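Local coordinates for clostripain-related protein (Bacteroides thetaiotaomicron, PDB 6N9J), which probably cleaves peptide bonds as a secreted cysteine protease of the clostripain (C11) family, and carries here an irreversible peptide inhibitor, at residues S10-V15 against H45-V50; D154-D159 against D177-S182; I240-S245 against A314-N319. One frame throughout, in Å; residues are numbered along the deposited sequence.

In the fold
All three contacts pair neighbouring strands of one mixed sheet, the core of this clostripain-family protein, and they follow one another along the chain without interleaving. Interaction 1 joins the parallel strands 9-18 and 46-53, and strand 105-110 then separates it from interaction 2, the parallel pair 155-159 and 178-181, with centres about 15 Å apart. V13 CG2 still meets F155 CZ at 4.0 Å, past the intervening strand. Interaction 3 adds the antiparallel strands 239-244 and 315-327; its centre lies about 9 Å from that of interaction 2, because strands 178-181 and 239-244 are direct neighbours. Together they run from the parallel strands to the antiparallel strands 239-244 and 315-327 on one side.

Interaction 1: residues S10-V15 against H45-V50; sequences SRTVLV and HNNLLV
T12 and N47 meet through their side chains on one face of the parallel strands 11-15 and 46-50, whose axes approach to 4.5 Å at an angle of 19°. ND2 of N47 donates to T12 OG1 over 2.9 Å; the N-H...O angle of 147° makes the bond somewhat bent, and the hydroxyl oxygen is tilted from the amide plane. The threonine torsion (chi1 -66°) lays OG1 beside its own backbone N and turns CG2 anti to that nitrogen, where the methyl touches L49 CD2 at 4.0 Å. OG1 is also bonded to the carbonyl of Y100, while OD1 of N47 takes a bond from R62, which holds the amide at both ends. A valine in place of T12 would probably leave the buried N47 ND2 without its acceptor and the Y100 carbonyl without its hydroxyl partner.

Further along the same face, L14 CD1 comes onto L49 CB at 3.9 Å, the two side chains crossing at about a right angle. On the opposite face V15 CG2 reaches back diagonally to L48 CD1, 3.9 Å away. Four backbone bonds tie the strands together, from N47 N to R11 O (2.9 Å) through V15 N to L49 O (2.7 Å). In this beta-alpha-beta unit with helix 24-37, the chemistry implies a seam that is polar at its start, where the buried T12-N47 pair has its polar atoms matched, and apolar from V13 and L48 onward.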
loop_
_atom_site.group_PDB
_atom_site.type_symbol
_atom_site.label_atom_id
_atom_site.label_comp_id
_atom_site.label_asym_id
_atom_site.label_seq_id
_atom_site.Cartn_x
_atom_site.Cartn_y
_atom_site.Cartn_z
ATOM N N SER A 10 20.006 0.391 -13.565
ATOM C CA SER A 10 19.941 1.462 -12.592
ATOM C C SER A 10 18.897 1.072 -11.544
ATOM O O SER A 10 19.112 1.266 -10.357
ATOM C CB SER A 10 19.606 2.800 -13.258
ATOM O OG SER A 10 18.297 2.785 -13.809
ATOM N N ARG A 11 17.789 0.478 -11.982
ATOM C CA ARG A 11 16.752 0.055 -11.047
ATOM C C ARG A 11 15.990 -1.192 -11.493
ATOM O O ARG A 11 15.698 -1.372 -12.668
ATOM C CB ARG A 11 15.752 1.195 -10.800
ATOM C CG ARG A 11 14.747 0.909 -9.687
ATOM C CD ARG A 11 13.879 2.123 -9.376
ATOM N NE ARG A 11 14.678 3.283 -9.007
ATOM C CZ ARG A 11 14.295 4.542 -9.188
ATOM N NH1 ARG A 11 13.115 4.811 -9.735
ATOM N NH2 ARG A 11 15.097 5.529 -8.831
ATOM N N THR A 12 15.683 -2.045 -10.518
ATOM C CA THR A 12 14.779 -3.170 -10.684
ATOM C C THR A 12 13.526 -2.973 -9.824
ATOM O O THR A 12 13.620 -2.873 -8.597
ATOM C CB THR A 12 15.449 -4.505 -10.289
ATOM O OG1 THR A 12 16.524 -4.802 -11.191
ATOM C CG2 THR A 12 14.443 -5.646 -10.331
ATOM N N VAL A 13 12.363 -2.913 -10.464
ATOM C CA VAL A 13 11.098 -2.876 -9.735
ATOM C C VAL A 13 10.349 -4.170 -9.956
ATOM O O VAL A 13 10.127 -4.577 -11.098
ATOM C CB VAL A 13 10.195 -1.691 -10.162
ATOM C CG1 VAL A 13 8.867 -1.711 -9.370
ATOM C CG2 VAL A 13 10.914 -0.368 -9.960
ATOM N N LEU A 14 9.975 -4.817 -8.854
ATOM C CA LEU A 14 9.140 -5.999 -8.894
ATOM C C LEU A 14 7.670 -5.656 -8.620
ATOM O O LEU A 14 7.350 -5.064 -7.585
ATOM C CB LEU A 14 9.632 -7.029 -7.869
ATOM C CG LEU A 14 8.716 -8.240 -7.635
ATOM C CD1 LEU A 14 8.624 -9.095 -8.914
ATOM C CD2 LEU A 14 9.221 -9.079 -6.471
ATOM N N VAL A 15 6.778 -6.015 -9.540
ATOM C CA VAL A 15 5.347 -5.941 -9.246
ATOM C C VAL A 15 4.851 -7.309 -8.786
ATOM O O VAL A 15 4.877 -8.285 -9.556
ATOM C CB VAL A 15 4.522 -5.492 -10.452
ATOM C CG1 VAL A 15 3.038 -5.363 -10.048
ATOM C CG2 VAL A 15 5.052 -4.195 -10.985
ATOM N N HIS A 45 18.516 -0.128 -18.857
ATOM C CA HIS A 45 18.986 0.147 -17.503
ATOM C C HIS A 45 17.918 -0.155 -16.453
ATOM O O HIS A 45 18.194 -0.151 -15.261
ATOM C CB HIS A 45 19.419 1.612 -17.376
ATOM C CG HIS A 45 20.297 2.087 -18.493
ATOM N ND1 HIS A 45 21.615 1.705 -18.619
ATOM C CD2 HIS A 45 20.046 2.925 -19.527
ATOM C CE1 HIS A 45 22.138 2.278 -19.689
ATOM N NE2 HIS A 45 21.208 3.023 -20.258
ATOM N N ASN A 46 16.697 -0.406 -16.903
ATOM C CA ASN A 46 15.557 -0.540 -16.007
ATOM C C ASN A 46 14.875 -1.893 -16.157
ATOM O O ASN A 46 14.522 -2.296 -17.267
ATOM C CB ASN A 46 14.557 0.587 -16.263
ATOM C CG ASN A 46 15.171 1.972 -16.086
ATOM O OD1 ASN A 46 15.714 2.288 -15.031
ATOM N ND2 ASN A 46 15.092 2.798 -17.128
ATOM N N ASN A 47 14.701 -2.599 -15.041
ATOM C CA ASN A 47 14.070 -3.913 -15.062
ATOM C C ASN A 47 12.700 -3.929 -14.378
ATOM O O ASN A 47 12.599 -3.796 -13.164
ATOM C CB ASN A 47 14.982 -4.952 -14.406
ATOM C CG ASN A 47 16.427 -4.837 -14.861
ATOM O OD1 ASN A 47 16.763 -5.150 -16.006
ATOM N ND2 ASN A 47 17.293 -4.409 -13.960
ATOM N N LEU A 48 11.647 -4.093 -15.172
ATOM C CA LEU A 48 10.307 -4.279 -14.632
ATOM C C LEU A 48 9.968 -5.769 -14.578
ATOM O O LEU A 48 9.750 -6.396 -15.613
ATOM C CB LEU A 48 9.271 -3.524 -15.472
ATOM C CG LEU A 48 7.825 -3.607 -14.958
ATOM C CD1 LEU A 48 7.698 -3.029 -13.546
ATOM C CD2 LEU A 48 6.911 -2.882 -15.945
ATOM N N LEU A 49 9.944 -6.323 -13.367
ATOM C CA LEU A 49 9.633 -7.727 -13.142
ATOM C C LEU A 49 8.204 -7.862 -12.611
ATOM O O LEU A 49 7.722 -7.006 -11.887
ATOM C CB LEU A 49 10.632 -8.357 -12.164
ATOM C CG LEU A 49 11.997 -8.819 -12.734
ATOM C CD1 LEU A 49 12.655 -7.828 -13.670
ATOM C CD2 LEU A 49 12.967 -9.161 -11.611
ATOM N N VAL A 50 7.512 -8.921 -13.004
ATOM C CA VAL A 50 6.150 -9.137 -12.539
ATOM C C VAL A 50 5.989 -10.586 -12.107
ATOM O O VAL A 50 6.194 -11.515 -12.915
ATOM C CB VAL A 50 5.092 -8.803 -13.629
ATOM C CG1 VAL A 50 3.680 -8.910 -13.060
ATOM C CG2 VAL A 50 5.316 -7.426 -14.226
#

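Interaction 2: residues D154-D159 against D177-S182; sequences DFILFD and DYFIGS
Chi1 of -65° in I156 and -72° in F179 turns CG1 and the phenyl ring each anti to its own carbonyl carbon, and the two side chains therefore run side by side, pointing the same way. I156 CD1 meets F179 CE2 obliquely at 3.7 Å. F158 joins them on this face: its CE2 comes to the edge of the F179 ring, 4.1 Å from CD2, while I156 CG2 lies over one face of the F158 ring. On the other face I180 spreads two branches. CG2 packs on L157 CD1 at 3.6 Å, and CD1 lies 3.7 Å from F155 CB; its unstaggered chi2 of 98° suggests some torsional strain.

The backbones run parallel, linked by three bonds in alternation: I156 N to Y178 O, I180 N to I156 O and F158 N to I180 O. Beyond the last, a water spans F158 O and S182 N. At the start of the strands, D154 O sits in the plane of the Y178 ring at its edge, 3.2 Å from CD2. The D154 OD1 and D177 OD2 atoms are 4.3 Å apart, a closeness that would probably raise the pKa of one of the two carboxylates; D177 OD1 is bonded to H152.

Strand 105-110 pairs with 155-159 on one side and strand 239-244 with 178-181 on the other. Helix 206-221 covers F155, L157, Y178 and I180, helix 166-171 completes the beta-alpha-beta connection, and the D159 carbonyl is hydrogen-bonded to the bound peptide.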
loop_
_atom_site.group_PDB
_atom_site.type_symbol
_atom_site.label_atom_id
_atom_site.label_comp_id
_atom_site.label_asym_id
_atom_site.label_seq_id
_atom_site.Cartn_x
_atom_site.Cartn_y
_atom_site.Cartn_z
ATOM N N ASP A 154 14.029 1.703 -2.368
ATOM C CA ASP A 154 13.769 3.127 -2.468
ATOM C C ASP A 154 12.301 3.409 -2.133
ATOM O O ASP A 154 11.982 4.443 -1.528
ATOM C CB ASP A 154 14.113 3.653 -3.864
ATOM C CG ASP A 154 15.618 3.672 -4.132
ATOM O OD1 ASP A 154 16.362 2.939 -3.441
ATOM O OD2 ASP A 154 16.058 4.421 -5.034
ATOM N N PHE A 155 11.409 2.500 -2.526
ATOM C CA PHE A 155 9.985 2.682 -2.245
ATOM C C PHE A 155 9.209 1.373 -2.234
ATOM O O PHE A 155 9.574 0.399 -2.905
ATOM C CB PHE A 155 9.340 3.635 -3.266
ATOM C CG PHE A 155 9.318 3.095 -4.664
ATOM C CD1 PHE A 155 8.315 2.236 -5.075
ATOM C CD2 PHE A 155 10.308 3.447 -5.572
ATOM C CE1 PHE A 155 8.307 1.715 -6.358
ATOM C CE2 PHE A 155 10.299 2.938 -6.868
ATOM C CZ PHE A 155 9.297 2.074 -7.258
ATOM N N ILE A 156 8.119 1.375 -1.479
ATOM C CA ILE A 156 7.122 0.317 -1.552
ATOM C C ILE A 156 5.768 0.946 -1.902
ATOM O O ILE A 156 5.320 1.895 -1.258
ATOM C CB ILE A 156 7.030 -0.449 -0.228
ATOM C CG1 ILE A 156 8.333 -1.191 0.044
ATOM C CG2 ILE A 156 5.869 -1.417 -0.233
ATOM C CD1 ILE A 156 8.394 -1.796 1.432
ATOM N N LEU A 157 5.129 0.455 -2.951
ATOM C CA LEU A 157 3.782 0.916 -3.271
ATOM C C LEU A 157 2.799 -0.185 -2.926
ATOM O O LEU A 157 2.886 -1.286 -3.466
ATOM C CB LEU A 157 3.665 1.313 -4.746
ATOM C CG LEU A 157 2.253 1.449 -5.323
ATOM C CD1 LEU A 157 1.501 2.652 -4.751
ATOM C CD2 LEU A 157 2.297 1.539 -6.841
ATOM N N PHE A 158 1.892 0.095 -1.984
ATOM C CA PHE A 158 0.824 -0.837 -1.696
ATOM C C PHE A 158 -0.363 -0.528 -2.578
ATOM O O PHE A 158 -1.093 0.433 -2.348
ATOM C CB PHE A 158 0.403 -0.788 -0.221
ATOM C CG PHE A 158 1.339 -1.510 0.705
ATOM C CD1 PHE A 158 1.436 -2.890 0.675
ATOM C CD2 PHE A 158 2.102 -0.812 1.617
ATOM C CE1 PHE A 158 2.288 -3.573 1.532
ATOM C CE2 PHE A 158 2.966 -1.484 2.477
ATOM C CZ PHE A 158 3.049 -2.874 2.429
ATOM N N ASP A 159 -0.555 -1.355 -3.594
ATOM C CA ASP A 159 -1.753 -1.263 -4.409
ATOM C C ASP A 159 -2.812 -2.176 -3.780
ATOM O O ASP A 159 -3.205 -3.196 -4.353
ATOM C CB ASP A 159 -1.462 -1.650 -5.865
ATOM C CG ASP A 159 -2.477 -1.062 -6.840
ATOM O OD1 ASP A 159 -3.296 -0.221 -6.414
ATOM O OD2 ASP A 159 -2.453 -1.432 -8.034
ATOM N N ASP A 177 12.638 3.358 2.019
ATOM C CA ASP A 177 12.730 4.784 2.305
ATOM C C ASP A 177 11.375 5.493 2.219
ATOM O O ASP A 177 11.170 6.516 2.855
ATOM C CB ASP A 177 13.719 5.457 1.353
ATOM C CG ASP A 177 15.117 4.892 1.476
ATOM O OD1 ASP A 177 15.558 4.629 2.614
ATOM O OD2 ASP A 177 15.767 4.687 0.432
ATOM N N TYR A 178 10.464 4.975 1.407
ATOM C CA TYR A 178 9.168 5.629 1.208
ATOM C C TYR A 178 8.059 4.608 1.040
ATOM O O TYR A 178 8.268 3.542 0.459
ATOM C CB TYR A 178 9.206 6.556 -0.015
ATOM C CG TYR A 178 10.249 7.647 0.088
ATOM C CD1 TYR A 178 9.938 8.867 0.671
ATOM C CD2 TYR A 178 11.549 7.454 -0.389
ATOM C CE1 TYR A 178 10.889 9.871 0.785
ATOM C CE2 TYR A 178 12.512 8.454 -0.280
ATOM C CZ TYR A 178 12.171 9.664 0.321
ATOM O OH TYR A 178 13.092 10.684 0.443
ATOM N N PHE A 179 6.878 4.955 1.541
ATOM C CA PHE A 179 5.699 4.108 1.433
ATOM C C PHE A 179 4.589 4.865 0.721
ATOM O O PHE A 179 4.213 5.951 1.143
ATOM C CB PHE A 179 5.214 3.656 2.820
ATOM C CG PHE A 179 6.107 2.649 3.478
ATOM C CD1 PHE A 179 7.212 3.057 4.215
ATOM C CD2 PHE A 179 5.844 1.291 3.361
ATOM C CE1 PHE A 179 8.041 2.133 4.820
ATOM C CE2 PHE A 179 6.670 0.356 3.961
ATOM C CZ PHE A 179 7.772 0.778 4.689
ATOM N N ILE A 180 4.052 4.282 -0.345
ATOM C CA ILE A 180 2.967 4.908 -1.083
ATOM C C ILE A 180 1.713 4.056 -0.938
ATOM O O ILE A 180 1.721 2.860 -1.248
ATOM C CB ILE A 180 3.311 5.105 -2.592
ATOM C CG1 ILE A 180 4.661 5.804 -2.772
ATOM C CG2 ILE A 180 2.237 5.903 -3.301
ATOM C CD1 ILE A 180 5.810 4.832 -3.049
ATOM N N GLY A 181 0.631 4.669 -0.466
ATOM C CA GLY A 181 -0.622 3.953 -0.312
ATOM C C GLY A 181 -1.833 4.814 0.007
ATOM O O GLY A 181 -1.741 6.033 0.016
ATOM N N SER A 182 -2.972 4.162 0.245
ATOM C CA SER A 182 -4.197 4.838 0.689
ATOM C C SER A 182 -4.514 4.413 2.105
ATOM O O SER A 182 -4.317 3.253 2.447
ATOM C CB SER A 182 -5.383 4.502 -0.217
ATOM O OG SER A 182 -6.556 5.166 0.226
HETATM O O HOH W 1 -2.656 1.546 0.136
#

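Interaction 3: residues I240-S245 against A314-N319; sequences ISVIKS and AVIWKN
I240 opens the antiparallel pairing of strands 240-244 and 315-319 with a reciprocal couple to N319, I240 N to N319 O and N319 N to I240 O, each 2.9 Å. Its carbonyl oxygen also lies at the edge of the W317 indole, near the ring plane and 3.4 Å from CZ3, while I240 CB packs on the same carbon. The indole gets there because W317 carries CG anti to its backbone N (chi1 -170°); its NE1 is bonded to E212. S241 turns to the other face, where its CB rests on K318 CB at 3.8 Å and its hydroxyl is hydrogen-bonded to G343 and Q164.

V242 faces two residues at once, I316 and W317, an arrangement consistent with a beta bulge: V242 N bonds W317 O, and V242 O accepts from I316 N. Its CB touches W317 CB at 3.8 Å. I316, with CG1 between its own backbone N and carbonyl carbon (chi1 61°), brings that atom 3.8 Å from V242 CG1. I243 then lies loosely against V315, CG1 to CG2 4.4 Å. Last, K244 N bonds the carbonyl of A314, the end of helix 301-314, at 2.7 Å, and its NZ turns away to S246.

The chemistry implies a backbone ladder that continues through the bulge, with I240, V242 and W317 forming an apolar face on one side, I316 adding its CG1 at the bulge, and the indole N-H satisfied by E212.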
loop_
_atom_site.group_PDB
_atom_site.type_symbol
_atom_site.label_atom_id
_atom_site.label_comp_id
_atom_site.label_asym_id
_atom_site.label_seq_id
_atom_site.Cartn_x
_atom_site.Cartn_y
_atom_site.Cartn_z
ATOM N N ILE A 240 -4.449 9.325 -1.716
ATOM C CA ILE A 240 -3.098 8.760 -1.689
ATOM C C ILE A 240 -2.190 9.659 -0.862
ATOM O O ILE A 240 -2.368 10.864 -0.863
ATOM C CB ILE A 240 -2.509 8.606 -3.133
ATOM C CG1 ILE A 240 -3.369 7.674 -3.982
ATOM C CG2 ILE A 240 -1.064 8.096 -3.111
ATOM C CD1 ILE A 240 -3.230 6.203 -3.612
ATOM N N SER A 241 -1.235 9.068 -0.150
ATOM C CA SER A 241 -0.154 9.831 0.468
ATOM C C SER A 241 1.196 9.107 0.363
ATOM O O SER A 241 1.276 7.950 -0.062
ATOM C CB SER A 241 -0.475 10.129 1.943
ATOM O OG SER A 241 -0.496 8.941 2.723
ATOM N N VAL A 242 2.258 9.812 0.747
ATOM C CA VAL A 242 3.616 9.279 0.739
ATOM C C VAL A 242 4.259 9.538 2.097
ATOM O O VAL A 242 4.365 10.690 2.531
ATOM C CB VAL A 242 4.503 9.930 -0.366
ATOM C CG1 VAL A 242 5.953 9.508 -0.211
ATOM C CG2 VAL A 242 4.001 9.581 -1.750
ATOM N N ILE A 243 4.677 8.469 2.765
ATOM C CA ILE A 243 5.362 8.579 4.041
ATOM C C ILE A 243 6.864 8.332 3.877
ATOM O O ILE A 243 7.259 7.338 3.268
ATOM C CB ILE A 243 4.792 7.591 5.044
ATOM C CG1 ILE A 243 3.350 7.978 5.385
ATOM C CG2 ILE A 243 5.668 7.517 6.294
ATOM C CD1 ILE A 243 2.653 6.961 6.239
ATOM N N LYS A 244 7.678 9.255 4.404
ATOM C CA LYS A 244 9.145 9.154 4.419
ATOM C C LYS A 244 9.606 8.473 5.706
ATOM O O LYS A 244 9.517 9.061 6.804
ATOM C CB LYS A 244 9.769 10.550 4.299
ATOM C CG LYS A 244 11.286 10.585 4.113
ATOM C CD LYS A 244 11.786 12.016 4.035
ATOM C CE LYS A 244 13.168 12.114 3.405
ATOM N NZ LYS A 244 14.191 11.323 4.138
ATOM N N SER A 245 10.100 7.243 5.583
ATOM C CA SER A 245 10.263 6.371 6.751
ATOM C C SER A 245 11.346 6.827 7.725
ATOM O O SER A 245 11.273 6.541 8.928
ATOM C CB SER A 245 10.546 4.935 6.302
ATOM O OG SER A 245 11.895 4.762 5.917
ATOM N N ALA A 314 7.207 13.787 7.908
ATOM C CA ALA A 314 7.052 12.367 7.607
ATOM C C ALA A 314 6.066 12.126 6.473
ATOM O O ALA A 314 6.284 11.244 5.641
ATOM C CB ALA A 314 6.618 11.601 8.849
ATOM N N VAL A 315 4.971 12.885 6.451
ATOM C CA VAL A 315 3.964 12.735 5.397
ATOM C C VAL A 315 4.241 13.794 4.341
ATOM O O VAL A 315 3.779 14.915 4.465
ATOM C CB VAL A 315 2.515 12.882 5.951
ATOM C CG1 VAL A 315 1.475 12.669 4.842
ATOM C CG2 VAL A 315 2.283 11.924 7.137
ATOM N N ILE A 316 5.010 13.456 3.307
ATOM C CA ILE A 316 5.547 14.502 2.435
ATOM C C ILE A 316 4.692 14.794 1.198
ATOM O O ILE A 316 4.958 15.731 0.454
ATOM C CB ILE A 316 6.986 14.156 1.981
ATOM C CG1 ILE A 316 7.015 12.854 1.184
ATOM C CG2 ILE A 316 7.914 14.048 3.187
ATOM C CD1 ILE A 316 8.360 12.593 0.551
ATOM N N TRP A 317 3.650 14.006 0.985
ATOM C CA TRP A 317 2.805 14.188 -0.183
ATOM C C TRP A 317 1.443 13.628 0.194
ATOM O O TRP A 317 1.386 12.571 0.811
ATOM C CB TRP A 317 3.401 13.465 -1.419
ATOM C CG TRP A 317 2.715 13.815 -2.719
ATOM C CD1 TRP A 317 3.136 14.714 -3.658
ATOM C CD2 TRP A 317 1.462 13.291 -3.198
ATOM N NE1 TRP A 317 2.227 14.783 -4.690
ATOM C CE2 TRP A 317 1.195 13.925 -4.432
ATOM C CE3 TRP A 317 0.556 12.346 -2.709
ATOM C CZ2 TRP A 317 0.060 13.631 -5.185
ATOM C CZ3 TRP A 317 -0.580 12.068 -3.450
ATOM C CH2 TRP A 317 -0.816 12.709 -4.678
ATOM N N LYS A 318 0.355 14.326 -0.143
ATOM C CA LYS A 318 -0.986 13.726 -0.031
ATOM C C LYS A 318 -1.982 14.413 -0.956
ATOM O O LYS A 318 -1.840 15.594 -1.286
ATOM C CB LYS A 318 -1.505 13.770 1.405
ATOM C CG LYS A 318 -1.888 15.168 1.865
ATOM C CD LYS A 318 -2.275 15.173 3.324
ATOM C CE LYS A 318 -2.291 16.589 3.858
ATOM N NZ LYS A 318 -3.230 17.419 3.069
ATOM N N ASN A 319 -2.985 13.659 -1.392
ATOM C CA ASN A 319 -4.061 14.241 -2.174
ATOM C C ASN A 319 -5.270 13.328 -2.170
ATOM O O ASN A 319 -5.139 12.110 -2.113
ATOM C CB ASN A 319 -3.615 14.516 -3.609
ATOM C CG ASN A 319 -4.032 15.888 -4.091
ATOM O OD1 ASN A 319 -4.994 16.465 -3.587
ATOM N ND2 ASN A 319 -3.311 16.422 -5.073
#